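PDB 7DRG: PA0821 from Pseudomonas aeruginosa, which probably acts as the immunity protein (antitoxin) that protects the cell from a putative VRR-NUC nuclease effector of the type VI secretion system. Local coordinates for residues Asp32-Val37 against Arg120-Trp125; Thr74-Glu79 against Phe111-Gly116. One frame throughout, in Å; residues are numbered along the deposited sequence.

Contact 1. Residues Asp32-Val37 against Arg120-Trp125; sequences DYIGAV and RDAGAW
Tyr33 meets Arg120 in a flat stack: the guanidinium lies over one ring face with the planes 13° apart and the centres 4.0 Å apart. The extended Arg120 chain also sets its CD over that face, 4.1 Å from the centroid of the Tyr33 ring. Tyr33 OH bonds to Asp194, and Arg120 to Ser190 and Glu31, which tether the two ends of the stack. A water accepts from Arg120 NH1 at the guanidinium edge.

Ile34 uses both backbone groups. Ile34 N donates to Asp121 OD1 over 2.9 Å, reaching the carboxylate from above its plane; Lys118 forms a salt bridge with the same oxygen. Ile34 O accepts from Ala122 N at 2.9 Å, nearly straight at 170°.

At Gly35 and Ala36 a classic beta bulge faces Ile20, and Ala122 CB approaches Ala36 CA to 3.9 Å. Val37 places CG1 between its backbone N and carbonyl carbon (chi1 57°), where it packs tightly, 3.3 Å from Gly123 C.

The loop joining strands 109-114 and 126-131 thus runs along the start of strand 34-46, which is flanked by strand 19-22 through Ile20 and by strand 182-186 through Asn185.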
# COMPACT_ATOMS: atom_id res chain seq x y z
N ASP B 32 -17.35 12.53 1.80
CA ASP B 32 -17.89 12.75 3.14
C ASP B 32 -18.70 11.54 3.63
O ASP B 32 -19.86 11.65 3.99
CB ASP B 32 -18.73 14.02 3.15
CG ASP B 32 -19.00 14.54 4.54
OD1 ASP B 32 -18.29 14.12 5.48
OD2 ASP B 32 -19.94 15.35 4.71
N TYR B 33 -18.05 10.38 3.65
CA TYR B 33 -18.65 9.18 4.22
C TYR B 33 -17.53 8.24 4.63
O TYR B 33 -16.38 8.42 4.23
CB TYR B 33 -19.63 8.49 3.25
CG TYR B 33 -18.97 7.77 2.09
CD1 TYR B 33 -18.58 8.45 0.94
CD2 TYR B 33 -18.75 6.39 2.13
CE1 TYR B 33 -17.99 7.79 -0.12
CE2 TYR B 33 -18.15 5.72 1.07
CZ TYR B 33 -17.77 6.43 -0.06
OH TYR B 33 -17.17 5.80 -1.13
N ILE B 34 -17.86 7.24 5.44
CA ILE B 34 -16.89 6.24 5.88
C ILE B 34 -16.90 5.11 4.86
O ILE B 34 -17.88 4.39 4.73
CB ILE B 34 -17.21 5.72 7.28
CG1 ILE B 34 -17.26 6.88 8.29
CG2 ILE B 34 -16.20 4.66 7.69
CD1 ILE B 34 -17.74 6.46 9.67
N GLY B 35 -15.79 4.96 4.13
CA GLY B 35 -15.73 3.96 3.08
C GLY B 35 -15.39 2.56 3.56
O GLY B 35 -15.77 1.57 2.93
N ALA B 36 -14.63 2.47 4.65
CA ALA B 36 -14.18 1.16 5.15
C ALA B 36 -13.94 1.21 6.65
O ALA B 36 -13.47 2.19 7.11
CB ALA B 36 -12.93 0.74 4.42
N VAL B 37 -14.26 0.13 7.35
CA VAL B 37 -13.97 0.10 8.80
C VAL B 37 -13.41 -1.28 9.13
O VAL B 37 -13.96 -2.24 8.71
CB VAL B 37 -15.16 0.48 9.69
CG1 VAL B 37 -16.36 -0.40 9.43
CG2 VAL B 37 -14.79 0.47 11.16
N ARG B 120 -24.88 5.22 3.93
CA ARG B 120 -23.74 5.04 3.05
C ARG B 120 -22.48 4.63 3.80
O ARG B 120 -21.53 4.15 3.18
CB ARG B 120 -23.51 6.36 2.29
CG ARG B 120 -22.56 6.29 1.12
CD ARG B 120 -22.40 7.68 0.54
NE ARG B 120 -21.59 7.69 -0.67
CZ ARG B 120 -21.19 8.80 -1.28
NH1 ARG B 120 -21.53 9.98 -0.77
NH2 ARG B 120 -20.45 8.73 -2.37
N ASP B 121 -22.44 4.83 5.12
CA ASP B 121 -21.24 4.55 5.90
C ASP B 121 -21.04 3.06 6.11
O ASP B 121 -21.97 2.33 6.45
CB ASP B 121 -21.32 5.21 7.27
CG ASP B 121 -21.16 6.72 7.23
OD1 ASP B 121 -20.61 7.24 6.24
OD2 ASP B 121 -21.59 7.37 8.21
N ALA B 122 -19.79 2.62 5.94
CA ALA B 122 -19.39 1.33 6.51
C ALA B 122 -19.53 1.37 8.02
O ALA B 122 -19.31 2.40 8.66
CB ALA B 122 -17.94 1.02 6.13
N GLY B 123 -19.94 0.23 8.59
CA GLY B 123 -20.08 0.12 10.03
C GLY B 123 -19.43 -1.15 10.52
O GLY B 123 -19.27 -2.12 9.78
N ALA B 124 -19.06 -1.14 11.80
CA ALA B 124 -18.32 -2.25 12.38
C ALA B 124 -19.20 -3.39 12.85
O ALA B 124 -18.69 -4.50 13.04
CB ALA B 124 -17.46 -1.74 13.55
N TRP B 125 -20.50 -3.16 13.03
CA TRP B 125 -21.46 -4.22 13.33
C TRP B 125 -22.17 -4.60 12.03
O TRP B 125 -22.64 -3.71 11.30
CB TRP B 125 -22.50 -3.76 14.35
CG TRP B 125 -21.98 -3.44 15.73
CD1 TRP B 125 -21.58 -2.22 16.18
CD2 TRP B 125 -21.87 -4.34 16.84
NE1 TRP B 125 -21.21 -2.31 17.50
CE2 TRP B 125 -21.37 -3.60 17.93
CE3 TRP B 125 -22.13 -5.70 17.01
CZ2 TRP B 125 -21.13 -4.17 19.17
CZ3 TRP B 125 -21.89 -6.27 18.25
CH2 TRP B 125 -21.39 -5.51 19.31
O HOH W 1 -22.30 11.18 1.55

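Contact 2. Residues Thr74-Glu79 against Phe111-Gly116; sequences TWLWRE and FCYTSG
Leu76 sets CD1 squarely over the ring of Tyr113, 3.6 Å from the centroid and 5° off the normal, a CH-pi contact centred on the face. Leu76 CG, anti to the backbone N, swings the end of the side chain back toward the partner strand. Leu76 CD1 also lies at the edge of the Phe111 ring, 4.2 Å from Phe111 CB. Two residues on, Arg78 lays CD 3.9 Å from Phe111 CE1, and the bend at chi3 comes beyond that carbon, on the way to the guanidinium, which is held by the carbonyls of Gln83 and Lys85.

Trp75, Trp77, Cys112 and Thr114 project from the other face. The Trp75 indole has Thr114 OG1 in plane at its edge, and its NE1 makes a weak bond to Gly116 O. Thr74 OG1 grips Gly116 O more firmly, at 2.7 Å; a chi1 of 50° turns this hydroxyl toward it, between the backbone N and carbonyl carbon of Thr74. Trp77 CB rests on Cys112 CB at 4.1 Å.

The strands run antiparallel at 157°. Trp77 and Cys112 exchange backbone bonds in both directions, the one from Trp77 N to Cys112 O being 2.8 Å long. At the far end Thr74 and Trp75 form a classic beta bulge: Thr114 O takes Thr74 N at 2.8 Å in its carbonyl plane and Trp75 N at 3.3 Å from above it.

Strand 87-89 flanks 75-77 on its other edge and strand 126-131 flanks 109-114. Met99 of helix 96-101 packs on Leu76, Phe111 and Tyr113, and Phe62 of helix 52-69 stacks on Tyr113.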
# COMPACT_ATOMS: atom_id res chain seq x y z
N THR B 74 -28.29 0.33 12.77
CA THR B 74 -28.91 1.55 12.27
C THR B 74 -29.71 1.37 10.98
O THR B 74 -30.69 2.09 10.77
CB THR B 74 -27.83 2.62 12.06
OG1 THR B 74 -26.76 2.07 11.29
CG2 THR B 74 -27.30 3.12 13.39
N TRP B 75 -29.32 0.42 10.13
CA TRP B 75 -29.93 0.28 8.81
C TRP B 75 -30.12 -1.18 8.44
O TRP B 75 -29.30 -2.04 8.79
CB TRP B 75 -29.08 0.96 7.72
CG TRP B 75 -28.79 2.38 8.02
CD1 TRP B 75 -27.61 2.90 8.48
CD2 TRP B 75 -29.70 3.48 7.90
NE1 TRP B 75 -27.73 4.25 8.65
CE2 TRP B 75 -29.00 4.64 8.30
CE3 TRP B 75 -31.03 3.61 7.50
CZ2 TRP B 75 -29.58 5.90 8.31
CZ3 TRP B 75 -31.61 4.86 7.51
CH2 TRP B 75 -30.88 5.99 7.91
N LEU B 76 -31.18 -1.45 7.68
CA LEU B 76 -31.40 -2.74 7.04
C LEU B 76 -31.48 -2.54 5.54
O LEU B 76 -32.37 -1.83 5.04
CB LEU B 76 -32.68 -3.41 7.56
CG LEU B 76 -33.06 -4.66 6.77
CD1 LEU B 76 -32.00 -5.74 6.92
CD2 LEU B 76 -34.42 -5.16 7.24
N TRP B 77 -30.56 -3.17 4.81
CA TRP B 77 -30.54 -3.16 3.35
C TRP B 77 -31.10 -4.48 2.83
O TRP B 77 -30.74 -5.56 3.32
CB TRP B 77 -29.11 -2.95 2.81
CG TRP B 77 -28.59 -1.53 2.92
CD1 TRP B 77 -27.73 -1.03 3.86
CD2 TRP B 77 -28.89 -0.44 2.03
NE1 TRP B 77 -27.48 0.30 3.62
CE2 TRP B 77 -28.18 0.68 2.50
CE3 TRP B 77 -29.68 -0.31 0.89
CZ2 TRP B 77 -28.24 1.92 1.87
CZ3 TRP B 77 -29.75 0.92 0.27
CH2 TRP B 77 -29.04 2.02 0.76
N ARG B 78 -31.98 -4.40 1.83
CA ARG B 78 -32.55 -5.58 1.19
C ARG B 78 -32.54 -5.36 -0.32
O ARG B 78 -32.89 -4.28 -0.80
CB ARG B 78 -33.99 -5.86 1.67
CG ARG B 78 -34.11 -6.26 3.14
CD ARG B 78 -35.57 -6.46 3.52
NE ARG B 78 -36.33 -5.25 3.22
CZ ARG B 78 -37.63 -5.23 3.00
NH1 ARG B 78 -38.34 -6.35 3.07
NH2 ARG B 78 -38.23 -4.08 2.72
N GLU B 79 -32.14 -6.39 -1.07
CA GLU B 79 -32.09 -6.26 -2.52
C GLU B 79 -33.45 -6.55 -3.12
O GLU B 79 -33.98 -7.66 -2.97
CB GLU B 79 -31.03 -7.19 -3.12
CG GLU B 79 -30.98 -7.13 -4.64
CD GLU B 79 -29.75 -7.79 -5.22
OE1 GLU B 79 -29.50 -7.60 -6.44
OE2 GLU B 79 -29.03 -8.49 -4.48
N PHE B 111 -30.73 -9.76 3.40
CA PHE B 111 -30.87 -8.97 4.62
C PHE B 111 -29.49 -8.54 5.06
O PHE B 111 -28.65 -9.39 5.37
CB PHE B 111 -31.54 -9.76 5.75
CG PHE B 111 -32.91 -10.27 5.42
CD1 PHE B 111 -34.02 -9.45 5.57
CD2 PHE B 111 -33.09 -11.57 4.97
CE1 PHE B 111 -35.28 -9.91 5.27
CE2 PHE B 111 -34.36 -12.04 4.66
CZ PHE B 111 -35.45 -11.21 4.81
N CYS B 112 -29.25 -7.23 5.10
CA CYS B 112 -27.96 -6.71 5.53
C CYS B 112 -28.19 -5.64 6.59
O CYS B 112 -28.60 -4.52 6.26
CB CYS B 112 -27.17 -6.16 4.35
SG CYS B 112 -25.54 -5.59 4.83
N TYR B 113 -27.92 -5.98 7.85
CA TYR B 113 -28.01 -5.05 8.95
C TYR B 113 -26.65 -4.40 9.16
O TYR B 113 -25.63 -5.11 9.26
CB TYR B 113 -28.42 -5.75 10.24
CG TYR B 113 -29.82 -6.33 10.25
CD1 TYR B 113 -30.07 -7.62 9.79
CD2 TYR B 113 -30.89 -5.59 10.74
CE1 TYR B 113 -31.35 -8.16 9.82
CE2 TYR B 113 -32.18 -6.13 10.78
CZ TYR B 113 -32.40 -7.40 10.31
OH TYR B 113 -33.66 -7.93 10.35
N THR B 114 -26.62 -3.07 9.22
CA THR B 114 -25.37 -2.34 9.39
C THR B 114 -25.50 -1.35 10.54
O THR B 114 -26.58 -1.09 11.05
CB THR B 114 -24.95 -1.61 8.11
OG1 THR B 114 -25.86 -0.53 7.85
CG2 THR B 114 -24.92 -2.55 6.91
N SER B 115 -24.35 -0.77 10.92
CA SER B 115 -24.30 0.18 12.03
C SER B 115 -23.71 1.52 11.62
O SER B 115 -23.38 2.33 12.49
CB SER B 115 -23.48 -0.40 13.19
OG SER B 115 -22.15 -0.66 12.78
N GLY B 116 -23.58 1.80 10.33
CA GLY B 116 -23.08 3.11 9.92
C GLY B 116 -24.04 4.21 10.34
O GLY B 116 -25.26 4.04 10.32

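In the fold
Both segments of contact 2 fall, in sequence, between the two segments of contact 1: the order is 32-37, 74-79, 111-116, 120-125. The contact centres are about 12 Å apart, on the same side of the chain's centre, and the segments touch directly. Ser115 OG lies 3.0 Å from Trp125 N, a probable hydrogen bond, and Asp121 CB packs 3.8 Å from Gly116 CA. After strand 109-114 the chain passes almost at once into the loop of contact 1, before strand 126-131 returns beside it. Strand 144-151 pairs with both 126-131 and 34-46, so antiparallel pairing connects the two contacts within the probable immunity protein.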